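Local coordinates for uncharacterized protein VPA0106 (Vibrio parahaemolyticus, PDB 3U07) that is of unknown function but combines two domain families of unknown role, DUF1254 and DUF1214, and is probably exported by way of a signal peptide, at residues F46-H49 and T50-N54; S213-L216 and E217-F221. The protein carries 2 engineered substitutions. One frame throughout, in Å; residues are numbered along the deposited sequence.

Interaction 1. Residues F46-H49 and T50-N54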
ATOM      1  N   PHE A  46     -10.248   9.192  -0.186  1.00 24.89           N
ATOM      2  CA  PHE A  46     -10.159   7.925  -0.896  1.00 20.97           C
ATOM      3  C   PHE A  46     -11.276   6.989  -0.439  1.00 23.94           C
ATOM      4  O   PHE A  46     -11.904   6.322  -1.250  1.00 25.61           O
ATOM      5  CB  PHE A  46      -8.806   7.259  -0.651  1.00 19.56           C
ATOM      6  CG  PHE A  46      -8.634   5.963  -1.391  1.00 22.44           C
ATOM      7  CD1 PHE A  46      -8.047   5.938  -2.653  1.00 22.23           C
ATOM      8  CD2 PHE A  46      -9.088   4.770  -0.840  1.00 22.66           C
ATOM      9  CE1 PHE A  46      -7.913   4.740  -3.353  1.00 25.25           C
ATOM     10  CE2 PHE A  46      -8.959   3.571  -1.530  1.00 26.34           C
ATOM     11  CZ  PHE A  46      -8.372   3.556  -2.791  1.00 26.03           C
ATOM     12  N   PHE A  47     -11.512   6.933   0.867  1.00 24.25           N
ATOM     13  CA  PHE A  47     -12.567   6.083   1.409  1.00 23.90           C
ATOM     14  C   PHE A  47     -13.928   6.550   0.889  1.00 24.96           C
ATOM     15  O   PHE A  47     -14.780   5.739   0.524  1.00 21.42           O
ATOM     16  CB  PHE A  47     -12.564   6.141   2.943  1.00 25.05           C
ATOM     17  CG  PHE A  47     -13.714   5.408   3.583  1.00 24.17           C
ATOM     18  CD1 PHE A  47     -13.733   4.014   3.635  1.00 20.97           C
ATOM     19  CD2 PHE A  47     -14.795   6.110   4.109  1.00 22.12           C
ATOM     20  CE1 PHE A  47     -14.813   3.333   4.198  1.00 16.45           C
ATOM     21  CE2 PHE A  47     -15.881   5.436   4.673  1.00 25.83           C
ATOM     22  CZ  PHE A  47     -15.889   4.045   4.717  1.00 18.02           C
ATOM     23  N   TYR A  48     -14.121   7.865   0.846  1.00 20.60           N
ATOM     24  CA  TYR A  48     -15.386   8.434   0.395  1.00 20.51           C
ATOM     25  C   TYR A  48     -15.649   8.103  -1.063  1.00 21.32           C
ATOM     26  O   TYR A  48     -16.726   7.629  -1.423  1.00 21.53           O
ATOM     27  CB  TYR A  48     -15.385   9.958   0.561  1.00 18.86           C
ATOM     28  CG  TYR A  48     -16.758  10.577   0.403  1.00 25.31           C
ATOM     29  CD1 TYR A  48     -17.600  10.742   1.503  1.00 26.34           C
ATOM     30  CD2 TYR A  48     -17.235  10.958  -0.855  1.00 30.80           C
ATOM     31  CE1 TYR A  48     -18.880  11.267   1.362  1.00 29.35           C
ATOM     32  CE2 TYR A  48     -18.519  11.480  -1.009  1.00 34.89           C
ATOM     33  CZ  TYR A  48     -19.333  11.632   0.103  1.00 36.44           C
ATOM     34  OH  TYR A  48     -20.598  12.145  -0.041  1.00 36.95           O
ATOM     35  N   HIS A  49     -14.649   8.350  -1.898  1.00 23.63           N
ATOM     36  CA  HIS A  49     -14.791   8.105  -3.323  1.00 29.66           C
ATOM     37  C   HIS A  49     -14.902   6.638  -3.703  1.00 35.54           C
ATOM     38  O   HIS A  49     -15.359   6.317  -4.798  1.00 33.12           O
ATOM     39  CB  HIS A  49     -13.652   8.798  -4.072  1.00 32.26           C
ATOM     40  CG  HIS A  49     -13.763  10.292  -4.057  1.00 42.38           C
ATOM     41  ND1 HIS A  49     -12.715  11.119  -3.710  1.00 44.34           N
ATOM     42  CD2 HIS A  49     -14.815  11.108  -4.312  1.00 47.31           C
ATOM     43  CE1 HIS A  49     -13.117  12.377  -3.748  1.00 46.12           C
ATOM     44  NE2 HIS A  49     -14.387  12.398  -4.111  1.00 47.03           N
ATOM     45  N   THR A  50     -14.499   5.742  -2.805  1.00 29.74           N
ATOM     46  CA  THR A  50     -14.612   4.319  -3.094  1.00 29.28           C
ATOM     47  C   THR A  50     -15.789   3.688  -2.349  1.00 33.63           C
ATOM     48  O   THR A  50     -16.853   3.469  -2.930  1.00 37.32           O
ATOM     49  CB  THR A  50     -13.322   3.553  -2.734  1.00 31.10           C
ATOM     50  OG1 THR A  50     -12.923   3.877  -1.400  1.00 35.45           O
ATOM     51  CG2 THR A  50     -12.201   3.914  -3.697  1.00 30.87           C
ATOM     52  N   ALA A  51     -15.605   3.418  -1.061  1.00 25.50           N
ATOM     53  CA  ALA A  51     -16.641   2.788  -0.248  1.00 26.71           C
ATOM     54  C   ALA A  51     -17.946   3.562  -0.061  1.00 29.22           C
ATOM     55  O   ALA A  51     -19.024   2.982  -0.158  1.00 34.80           O
ATOM     56  CB  ALA A  51     -16.066   2.419   1.131  1.00 29.87           C
ATOM     57  N   VAL A  52     -17.868   4.859   0.212  1.00 30.65           N
ATOM     58  CA  VAL A  52     -19.089   5.623   0.440  1.00 29.29           C
ATOM     59  C   VAL A  52     -19.980   5.825  -0.785  1.00 34.10           C
ATOM     60  O   VAL A  52     -21.162   5.478  -0.751  1.00 29.88           O
ATOM     61  CB  VAL A  52     -18.786   7.007   1.073  1.00 28.86           C
ATOM     62  CG1 VAL A  52     -20.078   7.793   1.257  1.00 25.81           C
ATOM     63  CG2 VAL A  52     -18.104   6.825   2.419  1.00 30.38           C
ATOM     64  N   GLU A  53     -19.437   6.363  -1.873  1.00 38.86           N
ATOM     65  CA  GLU A  53     -20.287   6.582  -3.029  1.00 41.46           C
ATOM     66  C   GLU A  53     -20.523   5.376  -3.931  1.00 44.18           C
ATOM     67  O   GLU A  53     -21.170   5.487  -4.968  1.00 48.79           O
ATOM     68  CB  GLU A  53     -19.816   7.802  -3.833  1.00 42.49           C
ATOM     69  CG  GLU A  53     -18.391   7.811  -4.314  1.00 50.96           C
ATOM     70  CD  GLU A  53     -17.990   9.191  -4.807  1.00 53.74           C
ATOM     71  OE1 GLU A  53     -16.966   9.311  -5.513  1.00 57.27           O
ATOM     72  OE2 GLU A  53     -18.702  10.163  -4.477  1.00 52.43           O
ATOM     73  N   ASN A  54     -20.006   4.220  -3.527  1.00 41.48           N
ATOM     74  CA  ASN A  54     -20.224   2.987  -4.271  1.00 35.26           C
ATOM     75  C   ASN A  54     -20.948   2.052  -3.313  1.00 34.62           C
ATOM     76  O   ASN A  54     -21.225   0.890  -3.615  1.00 37.48           O
ATOM     77  CB  ASN A  54     -18.900   2.386  -4.734  1.00 39.47           C
ATOM     78  CG  ASN A  54     -18.351   3.089  -5.962  1.00 51.30           C
ATOM     79  OD1 ASN A  54     -18.908   2.976  -7.056  1.00 58.34           O
ATOM     80  ND2 ASN A  54     -17.265   3.833  -5.785  1.00 49.56           N
TER

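Interaction 2. Residues S213-L216 and E217-F221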
ATOM      1  N   SER A 213     -17.068  20.449   1.759  1.00 27.53           N
ATOM      2  CA  SER A 213     -16.584  20.646   3.123  1.00 23.25           C
ATOM      3  C   SER A 213     -15.157  21.187   3.124  1.00 28.52           C
ATOM      4  O   SER A 213     -14.526  21.286   2.071  1.00 30.82           O
ATOM      5  CB  SER A 213     -16.619  19.318   3.876  1.00 27.91           C
ATOM      6  OG  SER A 213     -15.882  18.324   3.176  1.00 28.64           O
ATOM      7  N   THR A 214     -14.656  21.551   4.302  1.00 24.60           N
ATOM      8  CA  THR A 214     -13.280  22.044   4.430  1.00 23.67           C
ATOM      9  C   THR A 214     -12.424  20.880   4.946  1.00 26.79           C
ATOM     10  O   THR A 214     -12.960  19.882   5.442  1.00 21.63           O
ATOM     11  CB  THR A 214     -13.156  23.187   5.452  1.00 22.07           C
ATOM     12  OG1 THR A 214     -13.445  22.679   6.759  1.00 24.83           O
ATOM     13  CG2 THR A 214     -14.116  24.324   5.115  1.00 16.73           C
ATOM     14  N   TRP A 215     -11.103  20.988   4.849  1.00 23.28           N
ATOM     15  CA  TRP A 215     -10.288  19.885   5.337  1.00 25.36           C
ATOM     16  C   TRP A 215     -10.391  19.778   6.855  1.00 24.95           C
ATOM     17  O   TRP A 215     -10.222  18.700   7.412  1.00 24.26           O
ATOM     18  CB  TRP A 215      -8.825  20.026   4.906  1.00 15.75           C
ATOM     19  CG  TRP A 215      -8.078  21.170   5.508  1.00 16.15           C
ATOM     20  CD1 TRP A 215      -7.923  22.417   4.975  1.00 18.62           C
ATOM     21  CD2 TRP A 215      -7.310  21.150   6.713  1.00 19.86           C
ATOM     22  NE1 TRP A 215      -7.093  23.170   5.765  1.00 20.36           N
ATOM     23  CE2 TRP A 215      -6.698  22.417   6.839  1.00 18.83           C
ATOM     24  CE3 TRP A 215      -7.066  20.182   7.694  1.00 19.29           C
ATOM     25  CZ2 TRP A 215      -5.868  22.744   7.910  1.00 15.03           C
ATOM     26  CZ3 TRP A 215      -6.241  20.507   8.761  1.00 17.92           C
ATOM     27  CH2 TRP A 215      -5.647  21.776   8.858  1.00 18.72           C
ATOM     28  N   LEU A 216     -10.680  20.891   7.523  1.00 18.36           N
ATOM     29  CA  LEU A 216     -10.823  20.871   8.974  1.00 22.99           C
ATOM     30  C   LEU A 216     -11.984  19.968   9.383  1.00 22.74           C
ATOM     31  O   LEU A 216     -11.825  19.124  10.263  1.00 23.82           O
ATOM     32  CB  LEU A 216     -11.062  22.278   9.531  1.00 19.76           C
ATOM     33  CG  LEU A 216      -9.857  23.217   9.624  1.00 25.75           C
ATOM     34  CD1 LEU A 216     -10.331  24.597  10.064  1.00 27.06           C
ATOM     35  CD2 LEU A 216      -8.830  22.660  10.609  1.00 23.52           C
ATOM     36  N   GLU A 217     -13.145  20.121   8.749  1.00 23.63           N
ATOM     37  CA  GLU A 217     -14.268  19.277   9.135  1.00 25.26           C
ATOM     38  C   GLU A 217     -14.064  17.807   8.797  1.00 23.71           C
ATOM     39  O   GLU A 217     -14.473  16.936   9.566  1.00 23.07           O
ATOM     40  CB  GLU A 217     -15.596  19.800   8.563  1.00 29.98           C
ATOM     41  CG  GLU A 217     -15.666  20.074   7.079  1.00 46.18           C
ATOM     42  CD  GLU A 217     -16.998  20.715   6.695  1.00 46.90           C
ATOM     43  OE1 GLU A 217     -17.007  21.905   6.303  1.00 28.98           O
ATOM     44  OE2 GLU A 217     -18.039  20.024   6.800  1.00 44.71           O
ATOM     45  N   ARG A 218     -13.410  17.520   7.672  1.00 18.19           N
ATOM     46  CA  ARG A 218     -13.163  16.132   7.300  1.00 16.25           C
ATOM     47  C   ARG A 218     -12.178  15.492   8.284  1.00 16.07           C
ATOM     48  O   ARG A 218     -12.432  14.408   8.808  1.00 19.74           O
ATOM     49  CB  ARG A 218     -12.613  16.039   5.870  1.00 16.20           C
ATOM     50  CG  ARG A 218     -13.633  16.406   4.780  1.00 20.01           C
ATOM     51  CD  ARG A 218     -13.091  16.112   3.381  1.00 21.69           C
ATOM     52  NE  ARG A 218     -11.864  16.854   3.091  1.00 20.20           N
ATOM     53  CZ  ARG A 218     -11.818  18.037   2.483  1.00 23.20           C
ATOM     54  NH1 ARG A 218     -12.934  18.633   2.080  1.00 23.19           N
ATOM     55  NH2 ARG A 218     -10.650  18.632   2.290  1.00 19.80           N
ATOM     56  N   VAL A 219     -11.060  16.165   8.542  1.00 17.86           N
ATOM     57  CA  VAL A 219     -10.068  15.638   9.469  1.00 14.38           C
ATOM     58  C   VAL A 219     -10.640  15.487  10.887  1.00 15.27           C
ATOM     59  O   VAL A 219     -10.431  14.461  11.531  1.00 14.61           O
ATOM     60  CB  VAL A 219      -8.809  16.535   9.512  1.00 17.65           C
ATOM     61  CG1 VAL A 219      -7.877  16.086  10.648  1.00 18.46           C
ATOM     62  CG2 VAL A 219      -8.069  16.453   8.173  1.00 13.70           C
ATOM     63  N   ASN A 220     -11.350  16.502  11.381  1.00 15.76           N
ATOM     64  CA  ASN A 220     -11.935  16.424  12.724  1.00 15.76           C
ATOM     65  C   ASN A 220     -12.963  15.295  12.796  1.00 16.88           C
ATOM     66  O   ASN A 220     -13.115  14.647  13.832  1.00 16.40           O
ATOM     67  CB  ASN A 220     -12.589  17.754  13.115  1.00 15.71           C
ATOM     68  CG  ASN A 220     -11.572  18.859  13.337  1.00 20.62           C
ATOM     69  OD1 ASN A 220     -10.365  18.623  13.310  1.00 17.53           O
ATOM     70  ND2 ASN A 220     -12.057  20.071  13.563  1.00 18.08           N
ATOM     71  N   PHE A 221     -13.663  15.060  11.690  1.00 18.87           N
ATOM     72  CA  PHE A 221     -14.654  13.991  11.624  1.00 18.66           C
ATOM     73  C   PHE A 221     -13.969  12.626  11.786  1.00 23.83           C
ATOM     74  O   PHE A 221     -14.403  11.786  12.578  1.00 19.96           O
ATOM     75  CB  PHE A 221     -15.380  14.030  10.276  1.00 21.33           C
ATOM     76  CG  PHE A 221     -16.276  12.852  10.038  1.00 23.37           C
ATOM     77  CD1 PHE A 221     -17.537  12.788  10.626  1.00 26.36           C
ATOM     78  CD2 PHE A 221     -15.853  11.794   9.238  1.00 21.18           C
ATOM     79  CE1 PHE A 221     -18.367  11.683  10.416  1.00 25.34           C
ATOM     80  CE2 PHE A 221     -16.669  10.686   9.022  1.00 23.23           C
ATOM     81  CZ  PHE A 221     -17.931  10.630   9.612  1.00 24.31           C
TER

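Interaction 1. Residues F46-H49 and T50-N54
The last turn of helix 26-52 widens into a pi-type turn, and F46-H49 meets T50-N54 there through i to i+5 backbone bonds. V52 N donates to F47 O at 3.2 Å. E53 N reaches Y48 O at 3.0 Å, almost in line with the carbonyl bond. One residue earlier, F46 O takes the hydroxyl of T50, with OG1 to O 2.7 Å and the donor tilted 25° from the carbonyl plane. The T50 backbone N adds a weak bond to the same oxygen. With chi1 at 51°, OG1 of T50 lies between its own N and carbonyl carbon and turns back to the helix. T50 CG2 then sits over one face of the F46 ring, a CH-pi contact at 4.1 Å from the ring centroid. V52 is split between two rings. Its CG1 lies over one face of Y48, 4.0 Å from the centroid, and its CG2 touches CE2 of F47 at 3.5 Å. CB of A51 packs on CE1 of F47. Outside the turn, W88 of strand 82-90 meets the F47 ring edge-to-face and also touches F46, T50 and A51. Y207 lies against Y48 and V52. The turn thus seats the helix end on the sheet that includes strand 82-90. H49 and E53 run side by side, ring and carboxylate planes 51° apart, with E53 OE1 at the ring edge, near its plane, 3.0 Å from H49 CD2. Just past the helix, N54 turns back: its ND2 donates to a lone pair of T50 O at 2.9 Å, in the carbonyl plane.

Interaction 2. Residues S213-L216 and E217-F221
T214 and E217 bond to each other twice. E217 N donates to T214 OG1 at 3.3 Å, nearly straight at 167°. In return T214 N donates to E217 OE1 at 3.1 Å, meeting that oxygen from above the carboxylate plane. The E217 side chain leaves with CG between its own N and carbonyl carbon (chi1 52°) and then runs extended, which carries the carboxylate back to the start of the helix. R218 grips S213, the residue before the N-cap. Its NH1 donates to S213 OG at 3.2 Å, with a weak second bond to S213 O. A bend at chi3 (-60°) helps fold the guanidinium back, so that T214 O and W215 CA lie over one of its faces. Regular i to i+4 backbone bonds follow, with V219 N to W215 O at 2.9 Å. CG2 of V219 lies at the edge of the W215 ring, in its plane, 3.9 Å from CE3. Further out, D41 of helix 26-52 forms a salt bridge with R218 NE, and D209 O bonds S213 OG. W215 NE1 donates to A259 O, and the W215 ring meets Y34 edge-to-face. N220 is held by the loop that carries C247, bonding E245 N through OD1. The reciprocal pairing of T214 and E217 is a capping box at the N-terminus of helix 215-224, with T214 as the N-cap.

Interaction 1 lies at the C-terminal end of helix 26-52, and interaction 2 at the start of helix 215-224. Their centres are 16 Å apart and their nearest atoms about 7 Å, so they do not touch. Helix 26-52 joins them: it ends in the turn of F46-N54, and its residues D41, Y44 and K45 meet the side chains of 213-221. The loop just before S213 supplies a second bridge. Y207 and P210 reach interaction 1, while P208 touches F221 and D209 bonds S213. The second contact is also near the C224-C247 disulfide, which ties the end of helix 215-224 to the loop that meets N220.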